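Local coordinates for solute-binding periplasmic protein of iron/siderophore ABC transporter (Yersinia pestis, PDB 6B2X), which probably captures iron, likely as a siderophore complex, in the periplasm and hands it to the ABC transporter of the inner membrane, at residues Glu56-Gly61 against Ile132-Leu137; Leu65-Ser70 against Tyr334-Asn339; Leu293-Thr298 against Glu375-Tyr380. All coordinates share one frame; numbering follows the deposited sequence.

Overall arrangement
From the N terminus, segment 56-61 opens contact 1 and meets segment 132-137 after 70 intervening residues, closing that loop inside the parallel sheet of the first lobe. The chain turns directly into helix 66-72, where segment 65-70 begins contact 2; its partner 334-339, 263 residues further on in the loop after strand 326-330, ties this lobe to the mixed sheet. Contacts 1 and 2 therefore cross, and they touch, Leu60 packing on Val69. Contact 3 opens at 293-298, inside the span of contact 2, and closes at 375-380 beyond it, so these two also cross; their centres are 16 Å apart. Contacts 1 and 3 follow in series, without touching.

Contact 1 (Glu56-Gly61 against Ile132-Leu137); sequences ERILLG and IAIFGL
Leu59 bonds through both its N and its O to strand 132-136: N donates to Ile132 O (3.0 Å, nearly straight at 173°), and O accepts from Ile134 N at 2.9 Å. Gly61 N donates to Ile134 O over 2.9 Å, while the bond from Ile132 N to Arg57 O is weak (3.5 Å). On one face of the sheet Ile58 and Ile132 run side by side, CG1 against CG2 at 3.7 Å; the Ile132 torsion (chi1 -157°) sends CG1 anti to its backbone N, leaving CG2 to touch. Leu60 CD2 rests on Ile134 CB there. These are adjacent parallel strands of the five-stranded sheet of the N-terminal lobe, an alpha/beta layer as in other periplasmic binding proteins. On the opposite face Leu59 CB meets Ala133 CB at 3.9 Å. Gly61 CA makes a CH-pi contact over the Phe135 face, 4.0 Å from its centroid and 20° off the normal, displaced toward the rim at CE2. Further out, Leu148, Val149 and Leu152 of helix 147-154 pack on Phe135, and strand 81-85 hydrogen-bonds along the other edge of strand 58-60, with Val82 and Trp84 adding side-chain contacts. Arg57 is held by Asn129 O and a salt bridge to Asp131.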
loop_
_atom_site.group_PDB
_atom_site.type_symbol
_atom_site.label_atom_id
_atom_site.label_comp_id
_atom_site.label_asym_id
_atom_site.label_seq_id
_atom_site.Cartn_x
_atom_site.Cartn_y
_atom_site.Cartn_z
ATOM N N GLU A 56 3.788 -18.116 17.182
ATOM C CA GLU A 56 3.232 -18.949 16.123
ATOM C C GLU A 56 1.778 -18.642 15.809
ATOM O O GLU A 56 1.246 -19.202 14.843
ATOM C CB GLU A 56 3.363 -20.450 16.460
ATOM C CG GLU A 56 4.810 -21.034 16.445
ATOM C CD GLU A 56 5.597 -20.759 15.142
ATOM O OE1 GLU A 56 5.225 -21.311 14.081
ATOM O OE2 GLU A 56 6.610 -20.010 15.191
ATOM N N ARG A 57 1.130 -17.761 16.562
ATOM C CA ARG A 57 -0.281 -17.434 16.358
ATOM C C ARG A 57 -0.422 -15.917 16.295
ATOM O O ARG A 57 -0.443 -15.255 17.335
ATOM C CB ARG A 57 -1.146 -18.034 17.466
ATOM C CG ARG A 57 -1.189 -19.578 17.437
ATOM C CD ARG A 57 -2.096 -20.141 18.533
ATOM N NE ARG A 57 -1.516 -19.892 19.853
ATOM C CZ ARG A 57 -0.537 -20.611 20.400
ATOM N NH1 ARG A 57 -0.028 -21.662 19.757
ATOM N NH2 ARG A 57 -0.072 -20.281 21.605
ATOM N N ILE A 58 -0.536 -15.371 15.085
ATOM C CA ILE A 58 -0.586 -13.925 14.875
ATOM C C ILE A 58 -2.011 -13.499 14.541
ATOM O O ILE A 58 -2.651 -14.052 13.632
ATOM C CB ILE A 58 0.387 -13.481 13.770
ATOM C CG1 ILE A 58 1.844 -13.733 14.209
ATOM C CG2 ILE A 58 0.208 -12.000 13.495
ATOM C CD1 ILE A 58 2.772 -14.140 13.063
ATOM N N LEU A 59 -2.489 -12.493 15.251
ATOM C CA LEU A 59 -3.754 -11.830 14.960
ATOM C C LEU A 59 -3.482 -10.574 14.142
ATOM O O LEU A 59 -2.566 -9.807 14.471
ATOM C CB LEU A 59 -4.443 -11.453 16.266
ATOM C CG LEU A 59 -5.921 -11.669 16.497
ATOM C CD1 LEU A 59 -6.261 -13.116 16.302
ATOM C CD2 LEU A 59 -6.246 -11.224 17.911
ATOM N N LEU A 60 -4.271 -10.351 13.089
ATOM C CA LEU A 60 -4.127 -9.153 12.260
ATOM C C LEU A 60 -5.368 -8.281 12.441
ATOM O O LEU A 60 -6.442 -8.579 11.901
ATOM C CB LEU A 60 -3.902 -9.520 10.802
ATOM C CG LEU A 60 -2.658 -10.364 10.542
ATOM C CD1 LEU A 60 -2.534 -10.572 9.072
ATOM C CD2 LEU A 60 -1.389 -9.697 11.076
ATOM N N GLY A 61 -5.204 -7.183 13.183
ATOM C CA GLY A 61 -6.322 -6.290 13.449
ATOM C C GLY A 61 -6.766 -5.485 12.251
ATOM O O GLY A 61 -7.817 -4.842 12.297
ATOM N N ILE A 132 0.529 -12.836 19.599
ATOM C CA ILE A 132 0.793 -11.430 19.329
ATOM C C ILE A 132 -0.305 -10.909 18.409
ATOM O O ILE A 132 -0.995 -11.676 17.742
ATOM C CB ILE A 132 2.213 -11.261 18.724
ATOM C CG1 ILE A 132 2.736 -9.841 18.941
ATOM C CG2 ILE A 132 2.233 -11.666 17.257
ATOM C CD1 ILE A 132 4.193 -9.667 18.552
ATOM N N ALA A 133 -0.489 -9.592 18.391
ATOM C CA ALA A 133 -1.444 -8.962 17.494
ATOM C C ALA A 133 -0.778 -7.764 16.846
ATOM O O ALA A 133 0.005 -7.058 17.490
ATOM C CB ALA A 133 -2.716 -8.527 18.234
ATOM N N ILE A 134 -1.086 -7.537 15.574
ATOM C CA ILE A 134 -0.525 -6.427 14.820
ATOM C C ILE A 134 -1.652 -5.488 14.432
ATOM O O ILE A 134 -2.674 -5.924 13.885
ATOM C CB ILE A 134 0.208 -6.900 13.558
ATOM C CG1 ILE A 134 1.217 -8.004 13.879
ATOM C CG2 ILE A 134 0.837 -5.692 12.862
ATOM C CD1 ILE A 134 2.269 -7.607 14.897
ATOM N N PHE A 135 -1.453 -4.197 14.683
ATOM C CA PHE A 135 -2.377 -3.155 14.263
ATOM C C PHE A 135 -1.612 -2.070 13.507
ATOM O O PHE A 135 -0.391 -1.916 13.653
ATOM C CB PHE A 135 -3.131 -2.536 15.477
ATOM C CG PHE A 135 -4.158 -3.451 16.102
ATOM C CD1 PHE A 135 -3.764 -4.527 16.886
ATOM C CD2 PHE A 135 -5.519 -3.240 15.891
ATOM C CE1 PHE A 135 -4.700 -5.381 17.454
ATOM C CE2 PHE A 135 -6.470 -4.085 16.460
ATOM C CZ PHE A 135 -6.066 -5.155 17.243
ATOM N N GLY A 136 -2.350 -1.304 12.705
ATOM C CA GLY A 136 -1.835 -0.093 12.099
ATOM C C GLY A 136 -2.171 1.132 12.937
ATOM O O GLY A 136 -3.170 1.163 13.652
ATOM N N LEU A 137 -1.314 2.142 12.862
ATOM C CA LEU A 137 -1.655 3.415 13.479
ATOM C C LEU A 137 -2.846 4.012 12.759
ATOM O O LEU A 137 -2.959 3.930 11.535
ATOM C CB LEU A 137 -0.484 4.387 13.417
ATOM C CG LEU A 137 0.501 4.387 14.583
ATOM C CD1 LEU A 137 1.618 5.389 14.310
ATOM C CD2 LEU A 137 -0.194 4.696 15.901
#

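Contact 2 (Leu65-Ser70 against Tyr334-Asn339); sequences LFYAVS and YNSPYN. With NA (sodium ion), chain D.
Tyr338 meets helix 66-72 with CE1, CZ and its hydroxyl, which ends beside Ser70. From CB the ring is turned with CG anti to the carbonyl carbon (chi1 -64°), a torsion that carries it toward the helix. Its CE1 lies 3.4 Å from Tyr67 O and also touches Tyr67 CB. The Tyr67 ring presents its edge to the face of Tyr338, with centroids 5.9 Å apart and planes at 52°, an oblique form of edge-to-face pair. At the tip, Tyr338 OH is 2.9 Å from Ser70 OG, which lies near the plane of the ring at its edge, and 2.8 Å from the sodium ion, a long bond for this metal; Tyr99 OH is the other protein ligand. One residue earlier, Pro337 CG packs 3.8 Å from Ala68 CB, while Met176 of helix 168-182 touches both Ala68 and Pro337. The loop before helix 340-350 is shaped by an ST turn in which Tyr338 N donates to Ser336 OG (3.1 Å, 159°); the same oxygen contacts Tyr67 CB at 3.6 Å. Tyr67 itself is tied at its far end by a hydrogen bond from its hydroxyl to Asp92. The contact thus joins the first helix of one lobe to a loop of the other, deep in the protein. Ser70 OG also sits 2.6 Å from Tyr67 O, and the geometry leaves open how Ser70 and Tyr338 share their hydroxyl protons. A cation here could polarise the phenol, making its oxygen a poorer acceptor and its proton somewhat more acidic.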
loop_
_atom_site.group_PDB
_atom_site.type_symbol
_atom_site.label_atom_id
_atom_site.label_comp_id
_atom_site.label_asym_id
_atom_site.label_seq_id
_atom_site.Cartn_x
_atom_site.Cartn_y
_atom_site.Cartn_z
ATOM N N LEU A 65 -2.802 -5.893 6.660
ATOM C CA LEU A 65 -1.467 -6.074 7.217
ATOM C C LEU A 65 -0.839 -7.385 6.770
ATOM O O LEU A 65 0.354 -7.609 7.022
ATOM C CB LEU A 65 -1.526 -6.017 8.737
ATOM C CG LEU A 65 -1.854 -4.652 9.328
ATOM C CD1 LEU A 65 -2.462 -4.802 10.704
ATOM C CD2 LEU A 65 -0.607 -3.789 9.394
ATOM N N PHE A 66 -1.611 -8.251 6.106
ATOM C CA PHE A 66 -1.020 -9.432 5.492
ATOM C C PHE A 66 0.088 -9.069 4.502
ATOM O O PHE A 66 1.023 -9.853 4.315
ATOM C CB PHE A 66 -2.109 -10.264 4.800
ATOM C CG PHE A 66 -1.572 -11.460 4.066
ATOM C CD1 PHE A 66 -1.074 -12.544 4.765
ATOM C CD2 PHE A 66 -1.544 -11.484 2.698
ATOM C CE1 PHE A 66 -0.565 -13.624 4.105
ATOM C CE2 PHE A 66 -1.033 -12.570 2.027
ATOM C CZ PHE A 66 -0.540 -13.638 2.730
ATOM N N TYR A 67 -0.006 -7.909 3.841
ATOM C CA TYR A 67 1.033 -7.506 2.892
ATOM C C TYR A 67 2.401 -7.463 3.572
ATOM O O TYR A 67 3.376 -8.041 3.081
ATOM C CB TYR A 67 0.722 -6.129 2.288
ATOM C CG TYR A 67 -0.569 -5.999 1.523
ATOM C CD1 TYR A 67 -1.010 -7.018 0.666
ATOM C CD2 TYR A 67 -1.369 -4.863 1.662
ATOM C CE1 TYR A 67 -2.216 -6.898 -0.038
ATOM C CE2 TYR A 67 -2.564 -4.737 0.956
ATOM C CZ TYR A 67 -2.981 -5.768 0.113
ATOM O OH TYR A 67 -4.165 -5.672 -0.591
ATOM N N ALA A 68 2.486 -6.751 4.691
ATOM C CA ALA A 68 3.725 -6.666 5.453
ATOM C C ALA A 68 4.140 -8.037 5.971
ATOM O O ALA A 68 5.293 -8.439 5.799
ATOM C CB ALA A 68 3.560 -5.678 6.605
ATOM N N VAL A 69 3.195 -8.801 6.534
ATOM C CA VAL A 69 3.545 -10.107 7.088
ATOM C C VAL A 69 4.053 -11.030 5.996
ATOM O O VAL A 69 5.020 -11.778 6.202
ATOM C CB VAL A 69 2.357 -10.716 7.854
ATOM C CG1 VAL A 69 2.685 -12.116 8.306
ATOM C CG2 VAL A 69 2.045 -9.866 9.077
ATOM N N SER A 70 3.452 -10.954 4.808
ATOM C CA SER A 70 3.813 -11.855 3.713
ATOM C C SER A 70 5.273 -11.731 3.295
ATOM O O SER A 70 5.833 -12.686 2.744
ATOM C CB SER A 70 2.918 -11.600 2.497
ATOM O OG SER A 70 3.173 -10.314 1.937
ATOM N N TYR A 334 -1.095 2.529 -0.977
ATOM C CA TYR A 334 -1.158 3.632 -0.024
ATOM C C TYR A 334 -1.049 3.163 1.422
ATOM O O TYR A 334 -0.976 4.005 2.317
ATOM C CB TYR A 334 -2.463 4.453 -0.206
ATOM C CG TYR A 334 -3.609 4.011 0.690
ATOM C CD1 TYR A 334 -4.101 2.714 0.632
ATOM C CD2 TYR A 334 -4.182 4.882 1.610
ATOM C CE1 TYR A 334 -5.132 2.286 1.456
ATOM C CE2 TYR A 334 -5.233 4.465 2.445
ATOM C CZ TYR A 334 -5.696 3.165 2.366
ATOM O OH TYR A 334 -6.728 2.744 3.191
ATOM N N ASN A 335 -1.063 1.855 1.673
ATOM C CA ASN A 335 -0.924 1.326 3.027
ATOM C C ASN A 335 -0.202 -0.018 2.991
ATOM O O ASN A 335 -0.687 -1.022 3.471
ATOM C CB ASN A 335 -2.278 1.184 3.717
ATOM C CG ASN A 335 -2.121 0.867 5.178
ATOM O OD1 ASN A 335 -1.030 1.010 5.714
ATOM N ND2 ASN A 335 -3.201 0.461 5.840
ATOM N N SER A 336 1.007 -0.050 2.436
ATOM C CA SER A 336 1.651 -1.334 2.229
ATOM C C SER A 336 3.134 -1.140 2.017
ATOM O O SER A 336 3.522 -0.233 1.277
ATOM C CB SER A 336 1.027 -2.065 1.024
ATOM O OG SER A 336 1.866 -3.127 0.571
ATOM N N PRO A 337 3.991 -1.976 2.612
ATOM C CA PRO A 337 5.436 -1.837 2.391
ATOM C C PRO A 337 5.864 -2.257 1.006
ATOM O O PRO A 337 7.069 -2.198 0.707
ATOM C CB PRO A 337 6.048 -2.760 3.458
ATOM C CG PRO A 337 5.017 -3.831 3.607
ATOM C CD PRO A 337 3.674 -3.135 3.456
ATOM N N TYR A 338 4.921 -2.712 0.169
ATOM C CA TYR A 338 5.213 -2.872 -1.250
ATOM C C TYR A 338 5.264 -1.523 -1.969
ATOM O O TYR A 338 5.528 -1.487 -3.168
ATOM C CB TYR A 338 4.161 -3.717 -1.974
ATOM C CG TYR A 338 3.947 -5.193 -1.616
ATOM C CD1 TYR A 338 4.316 -5.737 -0.392
ATOM C CD2 TYR A 338 3.273 -6.017 -2.516
ATOM C CE1 TYR A 338 4.054 -7.094 -0.100
ATOM C CE2 TYR A 338 3.001 -7.358 -2.241
ATOM C CZ TYR A 338 3.384 -7.897 -1.041
ATOM O OH TYR A 338 3.101 -9.236 -0.807
ATOM N N ASN A 339 4.973 -0.422 -1.279
ATOM C CA ASN A 339 4.817 0.876 -1.929
ATOM C C ASN A 339 6.049 1.311 -2.718
ATOM O O ASN A 339 5.966 2.317 -3.438
ATOM C CB ASN A 339 4.484 1.934 -0.873
ATOM C CG ASN A 339 5.548 2.024 0.213
ATOM O OD1 ASN A 339 6.740 1.887 -0.061
ATOM N ND2 ASN A 339 5.117 2.220 1.453
HETATM NA NA NA D . 0.993 -10.819 -1.661
#

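Contact 3 (Leu293-Thr298 against Glu375-Tyr380); sequences LGAQVT and EPSGTY
Thr379 forms a single antiparallel bridge with Gly294, and Ser377 adds a side-chain bond to the type I turn Gly294-Val297, bringing the loop leading into edge strand 381-383 of the mixed sheet against the loop before helix 299-309. Ser377 OG donates to Ala295 O at 2.5 Å, a length too short to take literally. Gly378 follows with positive phi (66°), its CA facing two carbonyl oxygens as a C-H donor, 3.3 Å from Gly294 O and 3.1 Å from Val297 O. In the bridge Thr379 O accepts from Gly294 N at 2.9 Å and Thr379 N donates to Gly294 O at 3.0 Å. That carbonyl oxygen also takes the turn bond from Val297 N, the two donors arriving from opposite faces of its plane. Thr379 OG1 lies 2.9 Å from Val297 O and farther from Thr298 O, a weak bond that may go to either; its side chain crosses that of Val297 at about a right angle. Thr298 takes the N-cap of helix 299-309, its hydroxyl bonded to Gln301 N. Last, the Tyr380 ring returns to the turn although its CB points away from it; Gly294 O lies over one face, Trp330 meets it edge-to-face, and its OH ends 3.2 Å from Ala295 CB.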
loop_
_atom_site.group_PDB
_atom_site.type_symbol
_atom_site.label_atom_id
_atom_site.label_comp_id
_atom_site.label_asym_id
_atom_site.label_seq_id
_atom_site.Cartn_x
_atom_site.Cartn_y
_atom_site.Cartn_z
ATOM N N LEU A 293 -7.699 -2.134 -11.110
ATOM C CA LEU A 293 -6.335 -2.638 -11.011
ATOM C C LEU A 293 -6.325 -3.758 -9.982
ATOM O O LEU A 293 -7.190 -3.822 -9.106
ATOM C CB LEU A 293 -5.333 -1.533 -10.597
ATOM C CG LEU A 293 -4.963 -0.423 -11.594
ATOM C CD1 LEU A 293 -4.064 0.632 -10.943
ATOM C CD2 LEU A 293 -4.254 -1.003 -12.811
ATOM N N GLY A 294 -5.328 -4.634 -10.087
ATOM C CA GLY A 294 -5.104 -5.640 -9.081
ATOM C C GLY A 294 -4.593 -6.930 -9.691
ATOM O O GLY A 294 -4.299 -7.018 -10.886
ATOM N N ALA A 295 -4.493 -7.946 -8.834
ATOM C CA ALA A 295 -3.860 -9.206 -9.209
ATOM C C ALA A 295 -4.557 -9.900 -10.363
ATOM O O ALA A 295 -3.921 -10.731 -11.022
ATOM C CB ALA A 295 -3.810 -10.154 -8.009
ATOM N N GLN A 296 -5.833 -9.580 -10.636
ATOM C CA GLN A 296 -6.607 -10.281 -11.667
ATOM C C GLN A 296 -7.023 -9.376 -12.825
ATOM O O GLN A 296 -7.938 -9.728 -13.575
ATOM C CB GLN A 296 -7.851 -10.944 -11.063
ATOM C CG GLN A 296 -7.486 -12.099 -10.163
ATOM C CD GLN A 296 -8.678 -12.715 -9.443
ATOM O OE1 GLN A 296 -9.606 -12.022 -9.008
ATOM N NE2 GLN A 296 -8.643 -14.037 -9.298
ATOM N N VAL A 297 -6.385 -8.212 -12.977
ATOM C CA VAL A 297 -6.704 -7.254 -14.035
ATOM C C VAL A 297 -5.676 -7.382 -15.148
ATOM O O VAL A 297 -4.479 -7.559 -14.883
ATOM C CB VAL A 297 -6.731 -5.822 -13.468
ATOM C CG1 VAL A 297 -7.102 -4.802 -14.549
ATOM C CG2 VAL A 297 -7.705 -5.766 -12.330
ATOM N N THR A 298 -6.144 -7.311 -16.410
ATOM C CA THR A 298 -5.261 -7.348 -17.570
ATOM C C THR A 298 -4.852 -5.936 -17.962
ATOM O O THR A 298 -5.532 -4.961 -17.619
ATOM C CB THR A 298 -5.953 -8.021 -18.768
ATOM O OG1 THR A 298 -7.076 -7.228 -19.182
ATOM C CG2 THR A 298 -6.408 -9.446 -18.442
ATOM N N GLU A 375 2.928 -16.159 -7.446
ATOM C CA GLU A 375 3.411 -15.610 -8.704
ATOM C C GLU A 375 2.834 -14.214 -8.931
ATOM O O GLU A 375 1.674 -13.953 -8.590
ATOM C CB GLU A 375 3.037 -16.519 -9.878
ATOM C CG GLU A 375 3.864 -17.831 -9.949
ATOM C CD GLU A 375 5.385 -17.600 -9.828
ATOM O OE1 GLU A 375 5.983 -16.956 -10.727
ATOM O OE2 GLU A 375 5.985 -18.059 -8.824
ATOM N N PRO A 376 3.635 -13.297 -9.468
ATOM C CA PRO A 376 3.089 -11.993 -9.846
ATOM C C PRO A 376 2.052 -12.179 -10.939
ATOM O O PRO A 376 2.218 -13.001 -11.841
ATOM C CB PRO A 376 4.317 -11.220 -10.341
ATOM C CG PRO A 376 5.286 -12.281 -10.731
ATOM C CD PRO A 376 5.069 -13.403 -9.770
ATOM N N SER A 377 0.952 -11.442 -10.828
ATOM C CA SER A 377 -0.072 -11.477 -11.850
ATOM C C SER A 377 -0.758 -10.123 -11.884
ATOM O O SER A 377 -0.508 -9.250 -11.044
ATOM C CB SER A 377 -1.090 -12.604 -11.600
ATOM O OG SER A 377 -1.982 -12.265 -10.547
ATOM N N GLY A 378 -1.641 -9.967 -12.861
ATOM C CA GLY A 378 -2.449 -8.789 -12.967
ATOM C C GLY A 378 -1.639 -7.535 -13.255
ATOM O O GLY A 378 -0.491 -7.565 -13.684
ATOM N N THR A 379 -2.282 -6.406 -13.008
ATOM C CA THR A 379 -1.738 -5.125 -13.413
ATOM C C THR A 379 -1.958 -4.138 -12.274
ATOM O O THR A 379 -3.075 -4.014 -11.763
ATOM C CB THR A 379 -2.396 -4.669 -14.722
ATOM O OG1 THR A 379 -3.813 -4.798 -14.612
ATOM C CG2 THR A 379 -1.963 -5.579 -15.854
ATOM N N TYR A 380 -0.872 -3.489 -11.837
ATOM C CA TYR A 380 -0.909 -2.598 -10.687
ATOM C C TYR A 380 -0.612 -1.145 -11.029
ATOM O O TYR A 380 -0.764 -0.282 -10.156
ATOM C CB TYR A 380 0.079 -3.081 -9.611
ATOM C CG TYR A 380 -0.274 -4.441 -9.069
ATOM C CD1 TYR A 380 -1.189 -4.570 -8.034
ATOM C CD2 TYR A 380 0.279 -5.602 -9.612
ATOM C CE1 TYR A 380 -1.539 -5.805 -7.542
ATOM C CE2 TYR A 380 -0.055 -6.857 -9.108
ATOM C CZ TYR A 380 -0.971 -6.943 -8.078
ATOM O OH TYR A 380 -1.333 -8.159 -7.556
#